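Side-chain contacts in valine-pyruvate aminotransferase (PDB 3G7Q), which catalyses transamination between L-valine and pyruvate, giving 3-methyl-2-oxobutanoate and L-alanine, with pyridoxal 5'-phosphate as cofactor: residues Y113-F118 and K128-P133; L175-E180 and H212-V217; P189-G194 and N220-P225. One frame throughout, in Å; residues are numbered along the deposited sequence.

Contact 1. Residues Y113-F118 and K128-P133; sequences YLFNLF and KKVLFP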
# COMPACT_ATOMS: atom_id res chain seq x y z
N TYR A 113 2.65 6.32 8.39
CA TYR A 113 4.02 6.13 8.85
C TYR A 113 4.49 7.30 9.73
O TYR A 113 5.05 7.09 10.80
CB TYR A 113 5.03 5.96 7.70
CG TYR A 113 4.81 4.72 6.86
CD1 TYR A 113 4.74 3.46 7.46
CD2 TYR A 113 4.74 4.79 5.48
CE1 TYR A 113 4.55 2.32 6.70
CE2 TYR A 113 4.55 3.64 4.70
CZ TYR A 113 4.45 2.42 5.32
OH TYR A 113 4.26 1.27 4.57
N LEU A 114 4.25 8.52 9.27
CA LEU A 114 4.72 9.68 10.03
C LEU A 114 4.08 9.74 11.40
O LEU A 114 4.79 9.91 12.39
CB LEU A 114 4.47 10.98 9.23
CG LEU A 114 5.23 11.04 7.89
CD1 LEU A 114 4.79 12.28 7.10
CD2 LEU A 114 6.74 10.98 8.11
N PHE A 115 2.76 9.52 11.47
CA PHE A 115 2.05 9.54 12.76
C PHE A 115 2.64 8.50 13.70
O PHE A 115 2.89 8.78 14.87
CB PHE A 115 0.53 9.34 12.60
CG PHE A 115 -0.16 10.38 11.71
CD1 PHE A 115 0.33 11.68 11.57
CD2 PHE A 115 -1.37 10.07 11.09
CE1 PHE A 115 -0.33 12.62 10.77
CE2 PHE A 115 -2.02 11.00 10.31
CZ PHE A 115 -1.50 12.28 10.15
N ASN A 116 2.90 7.31 13.18
CA ASN A 116 3.55 6.27 13.97
C ASN A 116 4.96 6.60 14.40
O ASN A 116 5.39 6.20 15.48
CB ASN A 116 3.58 4.94 13.21
CG ASN A 116 2.28 4.19 13.33
OD1 ASN A 116 2.00 3.59 14.37
ND2 ASN A 116 1.48 4.20 12.26
N LEU A 117 5.70 7.32 13.56
CA LEU A 117 7.09 7.64 13.86
C LEU A 117 7.23 8.77 14.89
O LEU A 117 8.13 8.73 15.73
CB LEU A 117 7.80 8.00 12.55
CG LEU A 117 9.31 8.10 12.50
CD1 LEU A 117 9.94 6.75 12.79
CD2 LEU A 117 9.76 8.61 11.12
N PHE A 118 6.35 9.77 14.83
CA PHE A 118 6.46 10.94 15.71
C PHE A 118 5.37 11.13 16.77
O PHE A 118 5.56 11.93 17.68
CB PHE A 118 6.55 12.22 14.86
CG PHE A 118 7.76 12.27 13.96
CD1 PHE A 118 9.00 12.62 14.46
CD2 PHE A 118 7.65 11.98 12.61
CE1 PHE A 118 10.11 12.66 13.64
CE2 PHE A 118 8.74 12.02 11.78
CZ PHE A 118 9.98 12.37 12.30
N LYS A 128 2.81 11.54 22.48
CA LYS A 128 2.91 12.74 21.65
C LYS A 128 1.73 12.88 20.72
O LYS A 128 1.13 11.89 20.29
CB LYS A 128 4.21 12.69 20.86
CG LYS A 128 5.46 12.64 21.73
CD LYS A 128 5.81 13.99 22.32
CE LYS A 128 7.01 13.88 23.26
NZ LYS A 128 6.62 13.48 24.66
N LYS A 129 1.39 14.13 20.39
CA LYS A 129 0.25 14.40 19.52
C LYS A 129 0.66 15.09 18.20
O LYS A 129 1.77 15.60 18.07
CB LYS A 129 -0.78 15.26 20.24
CG LYS A 129 -1.30 14.59 21.51
CD LYS A 129 -2.59 15.23 21.98
CE LYS A 129 -3.10 14.59 23.26
NZ LYS A 129 -4.50 15.04 23.54
N VAL A 130 -0.23 15.02 17.24
CA VAL A 130 -0.06 15.69 15.95
C VAL A 130 -0.84 16.99 16.06
O VAL A 130 -2.03 16.98 16.36
CB VAL A 130 -0.62 14.86 14.79
CG1 VAL A 130 -0.57 15.67 13.47
CG2 VAL A 130 0.12 13.53 14.65
N LEU A 131 -0.15 18.11 15.85
CA LEU A 131 -0.81 19.42 15.86
C LEU A 131 -1.10 19.92 14.43
O LEU A 131 -0.19 19.96 13.61
CB LEU A 131 0.08 20.43 16.59
CG LEU A 131 -0.40 21.89 16.54
CD1 LEU A 131 -1.79 22.03 17.16
CD2 LEU A 131 0.62 22.83 17.21
N PHE A 132 -2.36 20.27 14.17
CA PHE A 132 -2.80 20.91 12.95
C PHE A 132 -2.98 22.38 13.33
O PHE A 132 -3.99 22.76 13.92
CB PHE A 132 -4.10 20.32 12.41
CG PHE A 132 -4.00 18.88 12.06
CD1 PHE A 132 -3.27 18.46 10.96
CD2 PHE A 132 -4.63 17.91 12.84
CE1 PHE A 132 -3.15 17.14 10.64
CE2 PHE A 132 -4.52 16.57 12.52
CZ PHE A 132 -3.78 16.18 11.42
N PRO A 133 -1.98 23.23 13.03
CA PRO A 133 -2.11 24.63 13.46
C PRO A 133 -3.11 25.44 12.66
O PRO A 133 -3.47 26.55 13.07
CB PRO A 133 -0.69 25.19 13.29
CG PRO A 133 -0.05 24.33 12.30
CD PRO A 133 -0.70 22.98 12.34
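Phe115, on the last turns of helix 107-118, reaches across to Val130 in strand 129-132, and this pair carries most of the contact. With CG anti to its carbonyl carbon (chi1 -58°), the phenyl ring swings out from the helix, and the two side chains cross at about a right angle. The valine comes at the ring obliquely: CG2 of Val130 lies 3.6 Å from CD1 of Phe115, while CG1 of Val130 is 4.1 Å from CE1 of the same ring. Both methyls are therefore used. CG1 of Val130 also sits on one face of the Phe132 ring, 3.8 Å above its plane and offset toward the rim. Phe151, in the adjoining strand 151-153, packs edge-to-face with Phe115 and with Phe132, and Met183 of strand 181-187 also touches Phe115.

At the end of the helix the backbone takes over. The carbonyl O of Phe118 lies 3.5 Å from CB of Lys128, an approach to a methylene and not a polar bond, while the lysine chain bends at chi2 and chi4 and leads away. The ring of Phe118 turns elsewhere too: Leu117 CG covers one face, 4.0 Å above the plane, and Pro215 meets the side chain.

Helix and strand here belong to the large domain of a class I aminotransferase, with the helix packed over the parallel part of its sheet. No hydrogen bond joins the two segments, so what holds them directly is dispersion and the burial of apolar surface, chiefly between Phe115 and Val130.

Contact 2. Residues L175-E180 and H212-V217; sequences LHIGEE and HNIPLV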
# COMPACT_ATOMS: atom_id res chain seq x y z
N LEU A 175 -1.88 29.58 19.78
CA LEU A 175 -1.30 28.33 19.32
C LEU A 175 -0.41 27.75 20.42
O LEU A 175 0.58 28.35 20.82
CB LEU A 175 -0.50 28.55 18.04
CG LEU A 175 0.02 27.28 17.37
CD1 LEU A 175 -1.14 26.44 16.84
CD2 LEU A 175 0.99 27.65 16.27
N HIS A 176 -0.77 26.55 20.86
CA HIS A 176 -0.09 25.87 21.94
C HIS A 176 0.75 24.71 21.41
O HIS A 176 0.22 23.76 20.84
CB HIS A 176 -1.12 25.36 22.95
N ILE A 177 2.06 24.83 21.57
CA ILE A 177 2.99 23.79 21.20
C ILE A 177 3.75 23.49 22.45
O ILE A 177 4.33 24.40 23.05
CB ILE A 177 3.99 24.23 20.15
CG1 ILE A 177 3.27 24.85 18.95
CG2 ILE A 177 4.84 23.04 19.72
CD1 ILE A 177 4.20 25.50 17.97
N GLY A 178 3.76 22.24 22.87
CA GLY A 178 4.45 21.87 24.09
C GLY A 178 5.27 20.62 23.94
O GLY A 178 5.50 20.13 22.82
N GLU A 179 5.69 20.11 25.09
CA GLU A 179 6.47 18.90 25.17
C GLU A 179 5.72 17.71 24.60
O GLU A 179 6.34 16.78 24.12
CB GLU A 179 6.86 18.61 26.64
N GLU A 180 4.38 17.75 24.63
CA GLU A 180 3.55 16.67 24.10
C GLU A 180 3.27 16.74 22.58
O GLU A 180 2.57 15.88 22.06
CB GLU A 180 2.21 16.58 24.85
CG GLU A 180 1.11 17.61 24.49
CD GLU A 180 1.39 19.03 24.98
OE1 GLU A 180 0.53 19.91 24.77
OE2 GLU A 180 2.47 19.28 25.58
N HIS A 212 11.10 23.84 18.84
CA HIS A 212 10.61 22.72 19.64
C HIS A 212 11.21 21.36 19.26
O HIS A 212 10.82 20.35 19.83
CB HIS A 212 9.09 22.68 19.60
CG HIS A 212 8.45 23.80 20.34
ND1 HIS A 212 8.06 23.69 21.66
CD2 HIS A 212 8.16 25.07 19.98
CE1 HIS A 212 7.54 24.83 22.06
NE2 HIS A 212 7.59 25.69 21.06
N ASN A 213 12.17 21.34 18.34
CA ASN A 213 12.81 20.11 17.88
C ASN A 213 11.82 19.05 17.41
O ASN A 213 11.95 17.87 17.76
CB ASN A 213 13.73 19.57 18.98
CG ASN A 213 14.81 20.55 19.35
OD1 ASN A 213 15.54 21.03 18.47
ND2 ASN A 213 14.91 20.89 20.63
N ILE A 214 10.84 19.48 16.63
CA ILE A 214 9.86 18.57 16.05
C ILE A 214 9.73 18.92 14.57
O ILE A 214 9.97 20.07 14.19
CB ILE A 214 8.49 18.65 16.75
CG1 ILE A 214 7.91 20.06 16.68
CG2 ILE A 214 8.61 18.16 18.20
CD1 ILE A 214 6.57 20.18 17.33
N PRO A 215 9.38 17.92 13.74
CA PRO A 215 9.27 18.20 12.31
C PRO A 215 8.05 19.01 11.90
O PRO A 215 7.00 18.96 12.56
CB PRO A 215 9.10 16.81 11.68
CG PRO A 215 8.53 15.96 12.79
CD PRO A 215 9.10 16.51 14.06
N LEU A 216 8.20 19.74 10.80
CA LEU A 216 7.09 20.43 10.16
C LEU A 216 6.77 19.61 8.94
O LEU A 216 7.59 19.50 8.05
CB LEU A 216 7.45 21.84 9.74
CG LEU A 216 6.40 22.62 8.94
CD1 LEU A 216 5.05 22.66 9.67
CD2 LEU A 216 6.94 24.05 8.59
N VAL A 217 5.57 19.03 8.90
CA VAL A 217 5.16 18.15 7.83
C VAL A 217 4.24 18.95 6.92
O VAL A 217 3.28 19.55 7.39
CB VAL A 217 4.44 16.90 8.39
CG1 VAL A 217 4.08 15.94 7.27
CG2 VAL A 217 5.32 16.18 9.43
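Ile177 lies against the ring of His212, and its side chain is easily followed outward. CB stands 4.0 Å from NE2 of His212, already above the ring, toward its NE2-CE1 side. Beyond it CG2, anti to the isoleucine's backbone N, comes down over the same face: the methyl is 3.7 Å from the ring centroid and only 9° off the normal, a well-centred CH-pi contact. Its second neighbour is CD1 of Ile214, at 4.1 Å. In the other branch, CG1 of Ile177 heads off to CD2 of Leu131 (3.8 Å), and the CD1 tip comes no nearer to 212-217 than 4.5 Å, from CD2 of His212. From the same side of the ring, out by its rim, the carbonyl O of Ile177 comes within 3.4 Å of CE1 of His212.

The isoleucine thus packs against the turn by which helix 199-211 gives way to strand 216-219. That helix ends in a Schellman motif, with Asn213 at positive phi as the C-prime residue. Ile177 also packs on Leu208 of the helix, while Ile214 rests on Thr181 and Ile184. The loop is laid over the helix end at the surface, by the N-terminal ends of the parallel strands 181-187 and 216-219.

Contact 3. Residues P189-G194 and N220-P225; sequences PTNPTG and NAYGVP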
# COMPACT_ATOMS: atom_id res chain seq x y z
N PRO A 189 -1.40 23.55 -1.34
CA PRO A 189 -2.76 23.99 -0.97
C PRO A 189 -3.49 22.91 -0.19
O PRO A 189 -3.14 21.73 -0.24
CB PRO A 189 -3.47 24.20 -2.30
CG PRO A 189 -2.35 24.28 -3.34
CD PRO A 189 -1.24 23.43 -2.79
N THR A 190 -4.54 23.33 0.50
CA THR A 190 -5.25 22.45 1.42
C THR A 190 -6.56 21.85 0.92
O THR A 190 -7.35 22.52 0.26
CB THR A 190 -5.59 23.27 2.69
OG1 THR A 190 -4.38 23.75 3.28
CG2 THR A 190 -6.38 22.43 3.73
N ASN A 191 -6.71 20.55 1.19
CA ASN A 191 -7.99 19.86 1.12
C ASN A 191 -8.45 20.00 2.59
O ASN A 191 -7.80 19.46 3.49
CB ASN A 191 -7.78 18.42 0.68
CG ASN A 191 -9.03 17.54 0.80
OD1 ASN A 191 -10.09 17.96 1.33
ND2 ASN A 191 -8.90 16.27 0.36
N PRO A 192 -9.65 20.54 2.87
CA PRO A 192 -10.81 20.84 2.01
C PRO A 192 -11.11 22.26 1.57
O PRO A 192 -12.09 22.46 0.86
CB PRO A 192 -11.96 20.42 2.95
CG PRO A 192 -11.51 20.97 4.28
CD PRO A 192 -10.00 20.74 4.29
N THR A 193 -10.29 23.21 1.95
CA THR A 193 -10.58 24.64 1.74
C THR A 193 -10.04 25.30 0.51
O THR A 193 -10.54 26.35 0.09
CB THR A 193 -9.99 25.42 2.93
OG1 THR A 193 -8.60 25.10 3.06
CG2 THR A 193 -10.69 25.04 4.25
N GLY A 194 -9.00 24.71 -0.06
CA GLY A 194 -8.25 25.35 -1.12
C GLY A 194 -7.33 26.44 -0.54
O GLY A 194 -6.76 27.25 -1.30
N ASN A 220 2.01 18.35 0.10
CA ASN A 220 2.13 19.08 -1.18
C ASN A 220 1.48 18.25 -2.32
O ASN A 220 1.89 18.37 -3.47
CB ASN A 220 3.60 19.31 -1.47
CG ASN A 220 3.90 20.37 -2.55
OD1 ASN A 220 4.54 20.09 -3.57
ND2 ASN A 220 3.49 21.57 -2.31
N ALA A 221 0.43 17.50 -2.02
CA ALA A 221 -0.30 16.72 -3.04
C ALA A 221 -0.82 17.55 -4.22
O ALA A 221 -0.98 17.00 -5.32
CB ALA A 221 -1.46 15.94 -2.43
N TYR A 222 -1.11 18.84 -4.00
CA TYR A 222 -1.65 19.69 -5.03
C TYR A 222 -0.72 20.79 -5.50
O TYR A 222 -1.07 21.52 -6.41
CB TYR A 222 -2.97 20.35 -4.54
CG TYR A 222 -4.06 19.35 -4.31
CD1 TYR A 222 -4.88 18.92 -5.35
CD2 TYR A 222 -4.28 18.82 -3.05
CE1 TYR A 222 -5.86 18.00 -5.14
CE2 TYR A 222 -5.28 17.91 -2.84
CZ TYR A 222 -6.06 17.50 -3.90
OH TYR A 222 -7.04 16.60 -3.71
N GLY A 223 0.44 20.91 -4.88
CA GLY A 223 1.32 22.03 -5.14
C GLY A 223 2.39 21.86 -6.21
O GLY A 223 2.30 21.01 -7.08
N VAL A 224 3.36 22.75 -6.14
CA VAL A 224 4.48 22.87 -7.06
C VAL A 224 5.60 21.97 -6.59
O VAL A 224 5.83 21.88 -5.40
CB VAL A 224 4.92 24.37 -7.06
CG1 VAL A 224 6.34 24.54 -7.43
CG2 VAL A 224 3.96 25.19 -7.92
N PRO A 225 6.38 21.40 -7.51
CA PRO A 225 6.39 21.50 -8.95
C PRO A 225 5.35 20.66 -9.70
O PRO A 225 5.14 20.91 -10.88
CB PRO A 225 7.82 21.07 -9.33
CG PRO A 225 8.20 20.17 -8.24
CD PRO A 225 7.56 20.66 -7.02
O HOH W 1 -1.33 20.01 -1.29
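The Tyr222 ring has Asn191 and Pro189 as its neighbours across the contact. CB of Asn191 approaches obliquely, 4.3 Å from CE2 of Tyr222, and the carbonyl O of Pro189 also lies obliquely to the ring. At the edge, in the ring plane, sits an ordered water. It donates to O of Pro189 at 2.7 Å and accepts from the backbone N of Tyr222 at 3.0 Å, bridging the backbones of the two loops, which share no direct hydrogen bond. Phe341 of strand 341-345, Ala339 and Lys250 also touch the tyrosine side chain.

The proline ring, which follows a cis peptide bond, packs at the root of the tyrosine: its CD is 3.9 Å from CB of Tyr222 and 3.7 Å from N of Gly223. These loops follow strands 181-187 and 216-219 at their C-terminal ends, the end of the sheet where fold type I aminotransferases hold pyridoxal phosphate, and the Asn-Pro-Thr-Gly run of residues 191-194 is a sequence signature of the class I family. A second cis peptide precedes Pro192, and N of Gly194 bonds back to O of Thr190 at 2.8 Å, curling the loop on itself. The amide of Asn191, extended from the backbone with CG anti to N (chi1 170°), gives its OD1 to NH1 of Arg389. Across the contact, ND2 of Asn220 makes a weak hydrogen bond to O of Arg188.

How the contacts relate
Going from the N terminus, contact 1 comes first and closes a short connection of nine residues, tying helix 107-118 to strand 129-132 of the sheet before either of the others opens. Contacts 2 and 3 then cross, their segments alternating along the chain. Strand 181-187 joins their first segments and strand 216-219 their second, which puts the two contacts about 22 Å apart, centre to centre. At one end of these strands contact 2 ties a loop to the end of helix 199-211; at the other, near the chain's centre, contact 3 joins the two loops that follow them. Contacts 1 and 2 touch directly, with a probable hydrogen bond from Lys129 N to Glu180 O (2.7 Å).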